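Local coordinates for protein D-alanine--D-alanine ligase (Acinetobacter baumannii ACICU, PDB 5D8D) that joins two molecules of D-alanine into D-alanyl-D-alanine at the cost of ATP, supplying the dipeptide for peptidoglycan synthesis, at residues S128-E132 with L133-V137. Numbering follows the deposited sequence.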
ATOM      1  N   SER A 128      30.008   1.792  -2.640  1.00112.40           N
ATOM      2  CA  SER A 128      29.291   0.523  -2.409  1.00116.08           C
ATOM      3  C   SER A 128      28.101   0.356  -3.389  1.00118.63           C
ATOM      4  O   SER A 128      27.728  -0.775  -3.718  1.00123.91           O
ATOM      5  CB  SER A 128      28.829   0.392  -0.940  1.00115.00           C
ATOM      6  OG  SER A 128      29.893  -0.043  -0.096  1.00105.02           O
ATOM      7  N   VAL A 129      27.515   1.477  -3.840  1.00116.71           N
ATOM      8  CA  VAL A 129      26.493   1.506  -4.923  1.00115.46           C
ATOM      9  C   VAL A 129      27.117   1.131  -6.281  1.00115.18           C
ATOM     10  O   VAL A 129      26.638   0.211  -6.956  1.00114.06           O
ATOM     11  CB  VAL A 129      25.785   2.903  -5.021  1.00112.08           C
ATOM     12  CG1 VAL A 129      24.958   3.065  -6.298  1.00111.82           C
ATOM     13  CG2 VAL A 129      24.890   3.139  -3.816  1.00111.61           C
ATOM     14  N   ILE A 130      28.167   1.859  -6.666  1.00113.50           N
ATOM     15  CA  ILE A 130      28.895   1.642  -7.935  1.00109.19           C
ATOM     16  C   ILE A 130      29.412   0.185  -8.110  1.00105.55           C
ATOM     17  O   ILE A 130      29.250  -0.404  -9.183  1.00 92.60           O
ATOM     18  CB  ILE A 130      30.045   2.693  -8.094  1.00110.92           C
ATOM     19  CG1 ILE A 130      29.458   4.078  -8.434  1.00111.41           C
ATOM     20  CG2 ILE A 130      31.074   2.266  -9.144  1.00110.77           C
ATOM     21  CD1 ILE A 130      30.437   5.234  -8.319  1.00107.58           C
ATOM     22  N   ALA A 131      30.023  -0.384  -7.066  1.00108.60           N
ATOM     23  CA  ALA A 131      30.616  -1.738  -7.133  1.00105.85           C
ATOM     24  C   ALA A 131      29.569  -2.853  -7.264  1.00104.83           C
ATOM     25  O   ALA A 131      29.821  -3.868  -7.923  1.00 99.96           O
ATOM     26  CB  ALA A 131      31.501  -1.987  -5.915  1.00101.49           C
ATOM     27  N   GLU A 132      28.408  -2.648  -6.636  1.00 98.26           N
ATOM     28  CA  GLU A 132      27.313  -3.621  -6.648  1.00101.59           C
ATOM     29  C   GLU A 132      26.475  -3.537  -7.936  1.00 99.54           C
ATOM     30  O   GLU A 132      26.335  -4.525  -8.664  1.00 97.15           O
ATOM     31  CB  GLU A 132      26.432  -3.462  -5.387  1.00101.03           C
ATOM     32  CG  GLU A 132      26.857  -4.303  -4.166  1.00108.22           C
ATOM     33  CD  GLU A 132      28.370  -4.490  -3.989  1.00116.53           C
ATOM     34  OE1 GLU A 132      29.106  -3.473  -3.900  1.00120.44           O
ATOM     35  OE2 GLU A 132      28.823  -5.664  -3.927  1.00 96.99           O
ATOM     36  N   LEU A 133      25.934  -2.356  -8.220  1.00 99.15           N
ATOM     37  CA  LEU A 133      25.087  -2.145  -9.413  1.00 92.58           C
ATOM     38  C   LEU A 133      25.860  -2.109 -10.733  1.00 87.01           C
ATOM     39  O   LEU A 133      25.364  -2.611 -11.745  1.00 80.04           O
ATOM     40  CB  LEU A 133      24.244  -0.853  -9.275  1.00 91.50           C
ATOM     41  CG  LEU A 133      22.828  -0.897  -8.654  1.00 91.18           C
ATOM     42  CD1 LEU A 133      22.517  -2.155  -7.844  1.00 89.84           C
ATOM     43  CD2 LEU A 133      22.580   0.350  -7.810  1.00 90.28           C
ATOM     44  N   GLY A 134      27.049  -1.496 -10.720  1.00 87.02           N
ATOM     45  CA  GLY A 134      27.814  -1.192 -11.941  1.00 83.85           C
ATOM     46  C   GLY A 134      27.392   0.145 -12.543  1.00 90.28           C
ATOM     47  O   GLY A 134      26.298   0.660 -12.261  1.00 85.34           O
ATOM     48  N   LEU A 135      28.262   0.726 -13.362  1.00 91.68           N
ATOM     49  CA  LEU A 135      27.883   1.901 -14.145  1.00 96.32           C
ATOM     50  C   LEU A 135      27.465   1.442 -15.546  1.00 93.99           C
ATOM     51  O   LEU A 135      27.989   0.450 -16.056  1.00100.94           O
ATOM     52  CB  LEU A 135      29.003   2.959 -14.218  1.00104.73           C
ATOM     53  CG  LEU A 135      29.160   3.883 -12.984  1.00106.84           C
ATOM     54  CD1 LEU A 135      30.245   3.378 -12.064  1.00102.09           C
ATOM     55  CD2 LEU A 135      29.488   5.316 -13.342  1.00102.14           C
ATOM     56  N   PRO A 136      26.504   2.123 -16.161  1.00 92.05           N
ATOM     57  CA  PRO A 136      25.791   3.269 -15.578  1.00 93.98           C
ATOM     58  C   PRO A 136      24.495   2.882 -14.819  1.00 89.26           C
ATOM     59  O   PRO A 136      24.042   1.735 -14.899  1.00 83.58           O
ATOM     60  CB  PRO A 136      25.486   4.144 -16.807  1.00 98.94           C
ATOM     61  CG  PRO A 136      25.991   3.390 -18.005  1.00102.26           C
ATOM     62  CD  PRO A 136      26.189   1.972 -17.585  1.00 96.04           C
ATOM     63  N   VAL A 137      23.937   3.840 -14.072  1.00 88.50           N
ATOM     64  CA  VAL A 137      22.649   3.674 -13.361  1.00 90.31           C
ATOM     65  C   VAL A 137      21.718   4.848 -13.678  1.00 89.52           C
ATOM     66  O   VAL A 137      22.132   5.851 -14.259  1.00 88.49           O
ATOM     67  CB  VAL A 137      22.804   3.542 -11.809  1.00 87.23           C
ATOM     68  CG1 VAL A 137      23.793   2.443 -11.448  1.00 83.03           C
ATOM     69  CG2 VAL A 137      23.197   4.870 -11.168  1.00 87.92           C
TER
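The peptide carbonyl of I130 takes G134 N from above its plane, 39° out of it, whereas that of V129 takes L133 N almost head-on. The bond from G134 N to I130 O is 2.9 Å long but bent, with 136° at the hydrogen. The one from L133 N to V129 O is also 2.9 Å and much straighter. Both are i to i+4 bonds at the C-terminal end of helix 126-133, and the bend in the G134 bond is consistent with the chain leaving the helix there, G134 having a positive phi.

Two apolar pairs flank the bonds. V129 has CG1 anti to its own backbone N (chi1 168°), and that branch meets L133 CD2 at 3.9 Å, while L133 CB lies 3.5 Å from V129 O. V129 and L133 are both buried: F159 of helix 159-169 touches both V129 and I130, and R118 and P116 pack on L133. Beyond the glycine, L135 turns its CD1 back against I130, 3.8 Å from I130 CG1. The same methyl is modelled only 3.2 Å from I130 CG2, shorter than usual van der Waals contact, so its exact placing is doubtful. A cis peptide then joins L135 to P136.

Taken together, this is a helix C-terminus ended by a glycine of positive phi at C', with an apolar contact between I130 and L135 across the turn. It links helix 126-133 to strand 137-141 within the ATP-grasp region, where V137 starts the strand and is backbone hydrogen-bonded with V153 of the neighbouring antiparallel strand 151-153.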